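PDB 3M1T: putative phosphohydrolase from Shewanella amazonensis, which is of unproven function but belongs to the HDOD family, allied to the HD-type phosphodiesterases, and probably acts in signal transduction or as a phosphohydrolase. Local coordinates for residues A5-K10 with L174-A179; P96-F101 with I145-P150; A154-A159 with L168-L173. All blocks are in the same frame, centred on the assembly; numbering follows the deposited sequence.

Contact 1: residues A5-K10 with L174-A179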
# COMPACT_ATOMS: atom_id res chain seq x y z
N ALA A 5 -15.38 -15.70 -11.27
CA ALA A 5 -14.95 -16.03 -12.61
C ALA A 5 -14.36 -14.84 -13.34
O ALA A 5 -13.36 -14.96 -14.04
CB ALA A 5 -16.11 -16.65 -13.45
N ALA A 6 -15.01 -13.69 -13.21
CA ALA A 6 -14.55 -12.51 -13.91
C ALA A 6 -13.17 -12.08 -13.45
O ALA A 6 -12.38 -11.63 -14.26
CB ALA A 6 -15.57 -11.35 -13.69
N LEU A 7 -12.89 -12.23 -12.16
CA LEU A 7 -11.60 -11.86 -11.57
C LEU A 7 -10.55 -12.87 -12.03
O LEU A 7 -9.49 -12.49 -12.48
CB LEU A 7 -11.68 -11.79 -10.04
CG LEU A 7 -10.40 -11.43 -9.32
CD1 LEU A 7 -9.97 -9.97 -9.68
CD2 LEU A 7 -10.48 -11.61 -7.76
N LEU A 8 -10.90 -14.14 -11.95
CA LEU A 8 -9.92 -15.18 -12.33
C LEU A 8 -9.52 -15.10 -13.81
O LEU A 8 -8.38 -15.52 -14.16
CB LEU A 8 -10.43 -16.55 -11.92
CG LEU A 8 -10.59 -16.79 -10.43
CD1 LEU A 8 -11.13 -18.26 -10.27
CD2 LEU A 8 -9.22 -16.58 -9.70
N GLN A 9 -10.39 -14.56 -14.67
CA GLN A 9 -10.03 -14.38 -16.06
C GLN A 9 -8.86 -13.42 -16.25
O GLN A 9 -8.32 -13.33 -17.35
CB GLN A 9 -11.24 -13.92 -16.87
CG GLN A 9 -12.48 -14.72 -16.59
CD GLN A 9 -12.24 -16.19 -16.75
OE1 GLN A 9 -11.85 -16.62 -17.84
NE2 GLN A 9 -12.45 -17.00 -15.68
N LYS A 10 -8.52 -12.65 -15.21
CA LYS A 10 -7.40 -11.72 -15.26
C LYS A 10 -6.04 -12.30 -14.91
O LYS A 10 -5.02 -11.65 -15.11
CB LYS A 10 -7.62 -10.51 -14.33
CG LYS A 10 -8.92 -9.76 -14.55
CD LYS A 10 -8.85 -9.03 -15.90
CE LYS A 10 -9.62 -9.71 -16.96
NZ LYS A 10 -9.44 -8.87 -18.27
N LEU A 174 -16.91 -4.66 -15.10
CA LEU A 174 -15.77 -5.58 -15.13
C LEU A 174 -16.05 -6.90 -14.43
O LEU A 174 -15.35 -7.87 -14.73
CB LEU A 174 -14.56 -4.96 -14.45
CG LEU A 174 -14.05 -3.63 -15.07
CD1 LEU A 174 -13.03 -2.98 -14.12
CD2 LEU A 174 -13.53 -3.85 -16.47
N GLY A 175 -16.95 -6.93 -13.47
CA GLY A 175 -17.24 -8.11 -12.68
C GLY A 175 -16.34 -8.25 -11.46
O GLY A 175 -16.43 -9.27 -10.72
N TYR A 176 -15.47 -7.27 -11.21
CA TYR A 176 -14.64 -7.22 -10.02
C TYR A 176 -14.30 -5.77 -9.78
O TYR A 176 -14.55 -4.93 -10.69
CB TYR A 176 -13.35 -8.07 -10.23
CG TYR A 176 -12.54 -7.65 -11.41
CD1 TYR A 176 -11.71 -6.55 -11.32
CD2 TYR A 176 -12.69 -8.23 -12.65
CE1 TYR A 176 -11.02 -6.14 -12.40
CE2 TYR A 176 -11.95 -7.83 -13.77
CZ TYR A 176 -11.15 -6.74 -13.64
OH TYR A 176 -10.45 -6.31 -14.74
N ASP A 177 -13.74 -5.44 -8.61
CA ASP A 177 -13.34 -4.06 -8.34
C ASP A 177 -11.84 -3.93 -8.11
O ASP A 177 -11.06 -4.91 -8.20
CB ASP A 177 -14.10 -3.41 -7.21
CG ASP A 177 -13.89 -4.05 -5.86
OD1 ASP A 177 -12.82 -4.60 -5.59
OD2 ASP A 177 -14.86 -4.03 -5.04
N ASN A 178 -11.43 -2.68 -7.92
CA ASN A 178 -9.99 -2.39 -7.84
C ASN A 178 -9.30 -3.04 -6.61
O ASN A 178 -8.10 -3.37 -6.67
CB ASN A 178 -9.74 -0.89 -7.90
CG ASN A 178 -10.18 -0.19 -6.67
OD1 ASN A 178 -9.44 -0.08 -5.75
ND2 ASN A 178 -11.47 0.29 -6.64
N ALA A 179 -10.05 -3.25 -5.54
CA ALA A 179 -9.53 -3.87 -4.34
C ALA A 179 -9.26 -5.36 -4.64
O ALA A 179 -8.22 -5.94 -4.24
CB ALA A 179 -10.45 -3.69 -3.11
O HOH W 1 -11.29 -6.79 -17.24
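The phenol ring of Y176 meets A6, L7 and K10 obliquely, while L174 lays CB over one face, 3.9 Å above the plane and offset toward the rim. L7 CD1 reaches Y176 CG at 3.9 Å, the two side chains crossing at about a right angle. Bends at chi2 and chi3 of K10 carry its methylenes past the phenol end, where K10 CD comes within 3.4 Å of Y176 OH. A water completes this corner: it accepts from K10 NZ at 3.0 Å and lies 2.7 Å from Y176 OH, while a salt bridge to E13 holds the same ammonium group. Replacing Y176 with an alanine would probably open a gap beside L7 and K10 and cost the water its phenolic partner. A6 CB rests 3.6 Å from L174 O. A side chain on G175 would collide with A6 CB and, at its positive phi (87°), with L174 O. I181 of the next helix also touches Y176. The arrangement is that of a short N-terminal helix packed on a helix-to-helix connection: G175 follows the end of helix 166-174, and D177 is the N-cap of helix 178-188, its OD1 accepting from E180 N and, weakly, from A179 N.

Contact 2: residues P96-F101 with I145-P150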
# COMPACT_ATOMS: atom_id res chain seq x y z
N PRO A 96 4.54 0.80 -14.06
CA PRO A 96 4.77 1.70 -15.22
C PRO A 96 4.02 3.02 -15.12
O PRO A 96 3.21 3.21 -14.20
CB PRO A 96 4.20 0.90 -16.40
CG PRO A 96 3.17 -0.01 -15.79
CD PRO A 96 3.74 -0.40 -14.44
N LYS A 97 4.32 3.94 -16.05
CA LYS A 97 3.45 5.11 -16.20
C LYS A 97 2.03 4.59 -16.49
O LYS A 97 1.83 3.49 -17.08
CB LYS A 97 4.00 6.09 -17.26
CG LYS A 97 5.39 6.69 -16.86
CD LYS A 97 5.70 8.06 -17.44
CE LYS A 97 6.95 8.69 -16.78
NZ LYS A 97 7.40 9.99 -17.41
N VAL A 98 1.06 5.36 -16.00
CA VAL A 98 -0.34 5.10 -16.20
C VAL A 98 -0.92 6.41 -16.60
O VAL A 98 -0.78 7.41 -15.87
CB VAL A 98 -1.01 4.54 -14.89
CG1 VAL A 98 -2.52 4.33 -15.06
CG2 VAL A 98 -0.37 3.27 -14.46
N GLU A 99 -1.61 6.43 -17.75
CA GLU A 99 -2.28 7.65 -18.23
C GLU A 99 -3.12 8.25 -17.13
O GLU A 99 -3.85 7.54 -16.43
CB GLU A 99 -3.17 7.37 -19.46
CG GLU A 99 -4.21 8.47 -19.81
CD GLU A 99 -3.61 9.74 -20.43
OE1 GLU A 99 -2.43 9.73 -20.70
OE2 GLU A 99 -4.34 10.73 -20.63
N GLY A 100 -3.02 9.57 -16.99
CA GLY A 100 -3.79 10.31 -16.01
C GLY A 100 -3.29 10.28 -14.57
O GLY A 100 -3.96 10.82 -13.68
N PHE A 101 -2.13 9.68 -14.34
CA PHE A 101 -1.57 9.65 -12.99
C PHE A 101 -0.22 10.27 -12.97
O PHE A 101 0.60 10.00 -13.83
CB PHE A 101 -1.43 8.20 -12.48
CG PHE A 101 -2.74 7.59 -12.12
CD1 PHE A 101 -3.51 6.98 -13.09
CD2 PHE A 101 -3.23 7.66 -10.82
CE1 PHE A 101 -4.75 6.43 -12.77
CE2 PHE A 101 -4.46 7.11 -10.49
CZ PHE A 101 -5.23 6.51 -11.48
N ILE A 145 -6.52 -1.37 -13.48
CA ILE A 145 -7.77 -1.16 -14.23
C ILE A 145 -7.60 -0.13 -15.35
O ILE A 145 -8.05 -0.32 -16.50
CB ILE A 145 -8.94 -0.87 -13.34
CG1 ILE A 145 -9.29 -2.12 -12.49
CG2 ILE A 145 -10.19 -0.39 -14.18
CD1 ILE A 145 -10.31 -1.87 -11.51
N VAL A 146 -6.95 0.97 -15.03
CA VAL A 146 -6.68 2.00 -16.07
C VAL A 146 -5.85 1.43 -17.20
O VAL A 146 -6.15 1.66 -18.38
CB VAL A 146 -6.00 3.22 -15.45
CG1 VAL A 146 -5.51 4.24 -16.57
CG2 VAL A 146 -6.94 3.90 -14.47
N ASN A 147 -4.81 0.67 -16.87
CA ASN A 147 -3.98 0.10 -17.91
C ASN A 147 -4.59 -1.05 -18.67
O ASN A 147 -4.37 -1.16 -19.87
CB ASN A 147 -2.62 -0.23 -17.33
CG ASN A 147 -1.69 1.00 -17.40
OD1 ASN A 147 -0.48 0.87 -17.45
ND2 ASN A 147 -2.29 2.21 -17.46
N GLY A 148 -5.39 -1.86 -18.00
CA GLY A 148 -5.94 -3.04 -18.61
C GLY A 148 -7.23 -2.84 -19.30
O GLY A 148 -7.50 -3.49 -20.29
N ASP A 149 -8.00 -1.85 -18.83
CA ASP A 149 -9.31 -1.57 -19.38
C ASP A 149 -9.50 -0.05 -19.53
O ASP A 149 -10.35 0.56 -18.85
CB ASP A 149 -10.38 -2.20 -18.50
CG ASP A 149 -10.48 -3.71 -18.70
OD1 ASP A 149 -11.03 -4.12 -19.75
OD2 ASP A 149 -9.96 -4.41 -17.85
N PRO A 150 -8.68 0.56 -20.41
CA PRO A 150 -8.70 2.04 -20.45
C PRO A 150 -10.05 2.66 -20.72
O PRO A 150 -10.43 3.70 -20.08
CB PRO A 150 -7.69 2.39 -21.53
CG PRO A 150 -7.18 1.12 -22.07
CD PRO A 150 -7.66 -0.02 -21.30
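A loop between two helices of the all-helical HDOD domain, joining helix 79-94 to helix 103-124, lies against the C-terminal turn of helix 140-148, with V98 facing V146 and N147. One methyl of V98 does most of the touching. V98 CG1 stands anti to the backbone N (chi1 177°), a rotation that sends it to V146 CG1 at 3.4 Å, closer than methyl groups usually pack. The same V98 methyl has N147 ND2 at 3.2 Å, and V98 CG2 lies 3.8 Å from N147 OD1, the carboxamide passing obliquely over the branched end of the valine. From V98 the loop reverses in a type II beta turn to F101, closed by the backbone bond from F101 N to V98 O, with G100 at the positive phi that the third position of such a turn favours. The turn brings F101 back to the helix, and V146 CG2 meets F101 CE1 at 3.8 Å, at the edge of the ring and near its plane. The two methyls of V146 are thus divided between V98 and F101, both of which also touch L143 one turn earlier.

Contact 3: residues A154-A159 with L168-L173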
# COMPACT_ATOMS: atom_id res chain seq x y z
N ALA A 154 -12.26 5.02 -18.07
CA ALA A 154 -12.70 6.36 -18.35
C ALA A 154 -14.23 6.54 -18.19
O ALA A 154 -14.74 7.53 -17.64
CB ALA A 154 -12.29 6.77 -19.80
N THR A 155 -14.95 5.53 -18.68
CA THR A 155 -16.41 5.51 -18.54
C THR A 155 -16.80 5.52 -17.07
O THR A 155 -17.74 6.25 -16.66
CB THR A 155 -16.97 4.30 -19.28
OG1 THR A 155 -16.68 4.48 -20.67
CG2 THR A 155 -18.51 4.19 -19.06
N ILE A 156 -16.04 4.78 -16.27
CA ILE A 156 -16.33 4.74 -14.82
C ILE A 156 -16.07 6.09 -14.19
O ILE A 156 -16.86 6.61 -13.42
CB ILE A 156 -15.53 3.63 -14.11
CG1 ILE A 156 -16.05 2.25 -14.56
CG2 ILE A 156 -15.61 3.79 -12.59
CD1 ILE A 156 -15.29 1.07 -14.09
N SER A 157 -14.93 6.71 -14.54
CA SER A 157 -14.61 8.03 -13.97
C SER A 157 -15.63 9.08 -14.32
O SER A 157 -15.99 9.91 -13.49
CB SER A 157 -13.21 8.48 -14.37
OG SER A 157 -12.27 7.64 -13.73
N ALA A 158 -16.16 9.01 -15.53
CA ALA A 158 -17.21 9.96 -15.90
C ALA A 158 -18.47 9.76 -15.05
O ALA A 158 -19.09 10.75 -14.60
CB ALA A 158 -17.53 9.85 -17.42
N ALA A 159 -18.83 8.50 -14.82
CA ALA A 159 -20.02 8.17 -13.98
C ALA A 159 -19.79 8.63 -12.52
O ALA A 159 -20.67 9.18 -11.87
CB ALA A 159 -20.36 6.65 -14.03
N LEU A 168 -18.63 0.06 -7.11
CA LEU A 168 -19.82 -0.56 -7.66
C LEU A 168 -19.83 -0.50 -9.18
O LEU A 168 -20.21 -1.47 -9.84
CB LEU A 168 -21.08 0.05 -7.09
CG LEU A 168 -21.29 -0.10 -5.57
CD1 LEU A 168 -22.60 0.46 -5.02
CD2 LEU A 168 -21.20 -1.59 -5.24
N MSE A 169 -19.42 0.65 -9.75
CA MSE A 169 -19.26 0.72 -11.20
C MSE A 169 -18.30 -0.29 -11.79
O MSE A 169 -18.58 -0.89 -12.81
CB MSE A 169 -18.84 2.13 -11.59
CG MSE A 169 -19.92 3.14 -11.49
SE MSE A 169 -21.33 3.00 -12.84
CE MSE A 169 -20.20 3.22 -14.43
N GLU A 170 -17.16 -0.49 -11.13
CA GLU A 170 -16.22 -1.49 -11.55
C GLU A 170 -16.85 -2.89 -11.54
O GLU A 170 -16.72 -3.63 -12.53
CB GLU A 170 -14.99 -1.45 -10.63
CG GLU A 170 -14.09 -0.22 -10.90
CD GLU A 170 -13.09 0.09 -9.77
OE1 GLU A 170 -13.11 -0.57 -8.70
OE2 GLU A 170 -12.28 1.04 -9.96
N LYS A 171 -17.53 -3.26 -10.46
CA LYS A 171 -18.25 -4.53 -10.48
C LYS A 171 -19.23 -4.70 -11.59
O LYS A 171 -19.29 -5.73 -12.22
CB LYS A 171 -18.82 -4.93 -9.10
CG LYS A 171 -18.05 -6.15 -8.57
CD LYS A 171 -18.26 -6.42 -7.10
CE LYS A 171 -16.95 -6.85 -6.42
NZ LYS A 171 -17.15 -7.97 -5.42
N GLU A 172 -19.99 -3.65 -11.89
CA GLU A 172 -20.93 -3.73 -12.95
C GLU A 172 -20.28 -3.97 -14.26
O GLU A 172 -20.79 -4.81 -15.00
CB GLU A 172 -21.78 -2.44 -13.08
CG GLU A 172 -22.74 -2.18 -11.94
CD GLU A 172 -23.85 -1.20 -12.24
OE1 GLU A 172 -23.98 -0.83 -13.41
OE2 GLU A 172 -24.62 -0.87 -11.30
N LEU A 173 -19.24 -3.21 -14.64
CA LEU A 173 -18.71 -3.26 -15.98
C LEU A 173 -17.59 -4.30 -16.17
O LEU A 173 -17.35 -4.73 -17.28
CB LEU A 173 -18.21 -1.87 -16.39
CG LEU A 173 -19.32 -0.83 -16.51
CD1 LEU A 173 -18.71 0.53 -16.88
CD2 LEU A 173 -20.31 -1.30 -17.54
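I156 is the main projection of segment 154-159, and it enters a hollow on segment 168-173 bordered by M169, E170 and L173. Its delta methyl goes deepest: I156 CD1 lies 3.6 Å from E170 CG and almost as near the backbone at E170 CA. Extension of the isoleucine chain (chi2 173°) carries that methyl inward, although the side chain's first bond does not point at the other helix. On the flanks, I156 CG2 touches M169 CB at 3.8 Å and I156 CG1 touches L173 CD1 at 3.9 Å. The two segments form the arms of a helical hairpin within the HDOD domain: helices 150-161 and 166-174 follow one another through a short connection, and the axes of 154-159 and 168-173 approach to 10.0 Å, at 140° between N-to-C directions. Nearer that connection the fit is reversed. M169, a selenomethionine, bends at chi2 and chi3 and folds its end over the small side chain of A159, where M169 CE reaches A159 CB at a tight 3.5 Å; A164 of the connection touches both residues. At the far end the T155 methyl CG2 lies 4.3 Å from L173 CD1. Beyond its stem, the E170 carboxylate pairs with N178.

In the fold
The three contacts illustrate how a helical domain shares single elements among several interfaces. Helix 166-174 forms one side of contact 3 and runs directly into the connection used by contact 1, the two centres about 13 Å apart; a probable hydrogen bond of 2.8 Å from N178 ND2 to E170 OE1 ties them. Contact 2, centred about 16 Å from contact 1, meets it where I145 CG2 packs on L174 CD1 at 3.8 Å. I145 also brings its CD1 to E170 CD at 3.8 Å, linking contacts 2 and 3, whose centres lie about 14 Å apart. Along the chain, contacts 2 and 3 follow in series, both enclosed by the long loop that contact 1 closes.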